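PDB 1QHQ: auracyanin-B-2 from Chloroflexus aurantiacus, which carries electrons through a type I blue copper centre, probably as a soluble acceptor for membrane-bound alternative complex III. Local coordinates for residues Asp26-Ala31 with Leu53-Asn58; Asp46-Asn51 with Gly103-Val108. All blocks are in the same frame, centred on the assembly; numbering follows the deposited sequence.

Interaction 1 of 2, residues Asp26-Ala31 with Leu53-Asn58. With CU (copper (II) ion), chain B.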
# COMPACT_ATOMS: atom_id res chain seq x y z
N ASP A 26 -1.71 14.65 10.56
CA ASP A 26 -2.63 14.71 11.70
C ASP A 26 -3.89 13.90 11.51
O ASP A 26 -4.89 14.08 12.26
CB ASP A 26 -2.99 16.20 11.96
CG ASP A 26 -1.75 16.97 12.44
OD1 ASP A 26 -1.14 16.48 13.42
OD2 ASP A 26 -1.34 17.91 11.76
N ALA A 27 -3.91 12.96 10.58
CA ALA A 27 -5.09 12.14 10.34
C ALA A 27 -4.72 10.73 9.96
O ALA A 27 -3.60 10.52 9.43
CB ALA A 27 -5.97 12.77 9.24
N LEU A 28 -5.61 9.78 10.07
CA LEU A 28 -5.43 8.44 9.55
C LEU A 28 -5.81 8.38 8.07
O LEU A 28 -6.87 7.93 7.65
CB LEU A 28 -6.24 7.43 10.38
CG LEU A 28 -5.97 7.53 11.91
CD1 LEU A 28 -6.83 6.48 12.61
CD2 LEU A 28 -4.51 7.32 12.22
N ALA A 29 -4.89 8.94 7.26
CA ALA A 29 -5.17 9.04 5.82
C ALA A 29 -3.81 9.17 5.09
O ALA A 29 -2.83 9.59 5.67
CB ALA A 29 -5.97 10.30 5.54
N PHE A 30 -3.89 8.86 3.79
CA PHE A 30 -2.74 9.21 2.94
C PHE A 30 -2.90 10.68 2.57
O PHE A 30 -4.02 11.15 2.36
CB PHE A 30 -2.79 8.35 1.67
CG PHE A 30 -2.56 6.90 1.91
CD1 PHE A 30 -1.29 6.42 2.25
CD2 PHE A 30 -3.60 5.98 1.84
CE1 PHE A 30 -1.09 5.10 2.51
CE2 PHE A 30 -3.41 4.65 2.12
CZ PHE A 30 -2.12 4.17 2.43
N ALA A 31 -1.77 11.36 2.30
CA ALA A 31 -1.85 12.73 1.80
C ALA A 31 -2.36 12.74 0.36
O ALA A 31 -3.06 13.63 -0.07
CB ALA A 31 -0.51 13.44 1.91
N LEU A 53 1.13 11.91 15.11
CA LEU A 53 0.39 11.05 16.02
C LEU A 53 1.22 9.99 16.66
O LEU A 53 0.76 9.15 17.46
CB LEU A 53 -0.78 10.37 15.22
CG LEU A 53 -1.70 11.34 14.51
CD1 LEU A 53 -2.73 10.60 13.65
CD2 LEU A 53 -2.43 12.23 15.52
N GLY A 54 2.44 9.75 16.10
CA GLY A 54 3.25 8.63 16.57
C GLY A 54 2.74 7.30 16.07
O GLY A 54 3.04 6.23 16.57
N VAL A 55 1.98 7.36 14.93
CA VAL A 55 1.28 6.17 14.48
C VAL A 55 1.92 5.48 13.27
O VAL A 55 2.60 6.11 12.46
CB VAL A 55 -0.21 6.47 14.20
CG1 VAL A 55 -0.39 7.17 12.86
CG2 VAL A 55 -1.03 5.19 14.31
N GLN A 56 1.79 4.19 13.22
CA GLN A 56 2.25 3.33 12.15
C GLN A 56 1.33 3.32 10.94
O GLN A 56 0.12 3.42 11.07
CB GLN A 56 2.38 1.90 12.66
CG GLN A 56 3.50 1.76 13.69
CD GLN A 56 3.33 0.48 14.49
OE1 GLN A 56 2.36 0.39 15.28
NE2 GLN A 56 4.16 -0.49 14.28
N HIS A 57 1.94 3.08 9.76
CA HIS A 57 1.17 3.04 8.52
C HIS A 57 1.95 2.24 7.44
O HIS A 57 3.16 2.16 7.46
CB HIS A 57 1.03 4.42 7.91
CG HIS A 57 0.21 5.45 8.62
ND1 HIS A 57 -1.13 5.26 8.90
CD2 HIS A 57 0.49 6.73 8.93
CE1 HIS A 57 -1.62 6.36 9.43
NE2 HIS A 57 -0.66 7.28 9.48
N ASN A 58 1.13 1.67 6.54
CA ASN A 58 1.77 1.01 5.37
C ASN A 58 0.94 1.45 4.15
O ASN A 58 0.05 2.23 4.22
CB ASN A 58 1.90 -0.46 5.47
CG ASN A 58 0.64 -1.27 5.41
OD1 ASN A 58 -0.44 -0.65 5.47
ND2 ASN A 58 0.73 -2.58 5.31
CU CU B . -2.28 3.64 8.51
O HOH W 1 -1.02 9.99 10.14
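At the type I blue copper site, H57 binds the metal through ND1 and meets 26-31 through a water on NE2 and through L28 beside CE1. The ND1-copper distance is 2.0 Å; C122, H127 and M132 complete the site. On the far edge of the imidazole, in the ring plane, NE2 donates to a water 2.8 Å away, and that water donates to the carbonyl oxygen A27 O at 2.7 Å. The same carbonyl accepts a weak bond from A29 N across the inverse gamma turn centred on L28.

The isobutyl group of L28 crosses the H57 side chain at about a right angle, with CD2 4.1 Å from H57 CE1. This methyl also meets L53 CD1 at 4.0 Å and V55 CG1 at 4.2 Å, so one branch gathers three residues of the ligand loop. CG anti to the carbonyl carbon (chi1 -56°) puts L53 CD1 against both L28 CD2 and A27 N. Deeper in, the F30 ring turns its edge to N58, CZ lying 3.4 Å from N58 O, a buried carbonyl with no hydrogen-bond partner in the model.

With ND1 on copper and NE2 donating to the water, both ring nitrogens are engaged. The A27 water bridge and the metal together restrain rotation of the imidazole, while L28 CD2 adds an oblique apolar neighbour beside CE1 and V55 CG1 lies over the ring.

Interaction 2 of 2, residues Asp46-Asn51 with Gly103-Val108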
# COMPACT_ATOMS: atom_id res chain seq x y z
N ASP A 46 7.62 5.06 -3.02
CA ASP A 46 8.31 5.44 -1.78
C ASP A 46 7.24 5.99 -0.80
O ASP A 46 6.70 7.04 -1.08
CB ASP A 46 9.35 6.51 -2.06
CG ASP A 46 10.43 6.01 -3.05
OD1 ASP A 46 10.69 4.82 -3.01
OD2 ASP A 46 11.05 6.89 -3.69
N PHE A 47 7.02 5.26 0.29
CA PHE A 47 6.03 5.77 1.30
C PHE A 47 6.80 6.34 2.50
O PHE A 47 7.62 5.66 3.11
CB PHE A 47 5.20 4.57 1.75
CG PHE A 47 4.11 4.92 2.75
CD1 PHE A 47 3.49 6.14 2.66
CD2 PHE A 47 3.78 4.04 3.74
CE1 PHE A 47 2.52 6.52 3.61
CE2 PHE A 47 2.79 4.40 4.66
CZ PHE A 47 2.16 5.60 4.57
N VAL A 48 6.67 7.65 2.65
CA VAL A 48 7.31 8.35 3.78
C VAL A 48 6.25 8.61 4.87
O VAL A 48 5.23 9.23 4.61
CB VAL A 48 7.84 9.72 3.29
CG1 VAL A 48 8.60 10.41 4.41
CG2 VAL A 48 8.76 9.49 2.07
N ASN A 49 6.42 7.91 5.99
CA ASN A 49 5.46 8.04 7.10
C ASN A 49 5.93 9.10 8.11
O ASN A 49 6.53 8.69 9.12
CB ASN A 49 5.25 6.71 7.80
CG ASN A 49 4.14 6.86 8.93
OD1 ASN A 49 3.49 7.85 8.90
ND2 ASN A 49 4.10 5.86 9.76
N GLN A 50 5.71 10.36 7.85
CA GLN A 50 5.97 11.40 8.87
C GLN A 50 4.60 11.93 9.35
O GLN A 50 3.78 12.35 8.56
CB GLN A 50 6.76 12.55 8.26
CG GLN A 50 8.24 12.18 8.05
CD GLN A 50 8.95 13.24 7.23
OE1 GLN A 50 8.48 14.37 7.11
NE2 GLN A 50 10.08 12.85 6.65
N ASN A 51 4.38 11.76 10.67
CA ASN A 51 3.05 12.17 11.19
C ASN A 51 3.22 12.63 12.64
O ASN A 51 4.18 12.24 13.29
CB ASN A 51 2.03 11.07 11.06
CG ASN A 51 2.18 9.89 11.94
OD1 ASN A 51 1.90 9.93 13.17
ND2 ASN A 51 2.60 8.74 11.43
N GLY A 103 8.00 8.42 11.32
CA GLY A 103 9.35 8.83 11.05
C GLY A 103 10.08 7.88 10.10
O GLY A 103 11.24 8.14 9.81
N GLU A 104 9.50 6.74 9.82
CA GLU A 104 10.13 5.74 8.96
C GLU A 104 9.63 5.91 7.51
O GLU A 104 8.62 6.56 7.24
CB GLU A 104 9.82 4.32 9.45
CG GLU A 104 10.72 3.96 10.66
CD GLU A 104 10.67 2.50 10.99
OE1 GLU A 104 9.62 1.86 10.79
OE2 GLU A 104 11.67 1.96 11.54
N SER A 105 10.45 5.42 6.61
CA SER A 105 10.16 5.45 5.17
C SER A 105 10.46 4.05 4.59
O SER A 105 11.35 3.38 5.07
CB SER A 105 11.08 6.45 4.47
OG SER A 105 10.70 7.79 4.84
N GLY A 106 9.62 3.65 3.64
CA GLY A 106 9.85 2.29 3.08
C GLY A 106 9.31 2.28 1.65
O GLY A 106 8.37 3.00 1.31
N SER A 107 9.94 1.44 0.82
CA SER A 107 9.46 1.41 -0.58
C SER A 107 8.94 0.02 -0.91
O SER A 107 9.27 -0.98 -0.30
CB SER A 107 10.61 1.76 -1.53
OG SER A 107 11.10 3.07 -1.25
N VAL A 108 8.26 -0.02 -2.09
CA VAL A 108 7.97 -1.31 -2.73
C VAL A 108 8.11 -1.13 -4.25
O VAL A 108 7.74 -0.10 -4.76
CB VAL A 108 6.63 -1.89 -2.34
CG1 VAL A 108 5.45 -1.01 -2.69
CG2 VAL A 108 6.44 -3.30 -2.89
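The D46 carboxylate is approached from the anti side of OD1 by the S107 hydroxyl, 33° out of the carboxylate plane; S107 OG donates to D46 OD1 over an unusually short 2.5 Å. R44 salt-bridges the same oxygen. The F47 ring turns away from 103-108, leaving its CB 3.6 Å from G106 O, and packs against H57 and L100. Of the N49 side chain, only CB comes near the other strand, 3.4 Å from E104 O. With CG anti to its backbone N (chi1 -176°), its amide points inward, where OD1 accepts from N51 ND2 at 2.8 Å while ND2 donates to L100 O; the N51 donor lies 28° off the N49 carbonyl plane, whereas OD1 sits in the N51 amide plane.

Strands 42-49 and 104-111 are antiparallel neighbours in one sheet of the cupredoxin sandwich. F47 and G106 form a hydrogen-bonded pair, with F47 N to G106 O at 2.8 Å and G106 N to F47 O at 2.9 Å. D46 with S107 and V48 with S105 are non-hydrogen-bonded pairs on the opposite face from F47, where V48 CG1 rests 3.4 Å from S105 OG. G103 N donates to N49 O at 2.7 Å, continuing the pairing.

Overall arrangement
The centres of the two interactions lie 10 Å apart, and their segments alternate along the chain: 26-31, 46-51, 53-58, then 103-108. Interaction 2 joins two strands of the three-stranded sheet, with strand 17-22 on the other side of 42-49; interaction 1 joins the loop after 17-22 to the loop after 42-49. The sheet thus runs directly into the copper-site loop. N49 ND2 probably donates a hydrogen bond to V55 O, N49 OD1 packs against H57 CD2, and the F47 ring packs on the H57-N58 backbone. Strand residues of interaction 2 therefore form a second shell behind H57, while segment 26-31 of interaction 1 approaches this copper ligand from another loop.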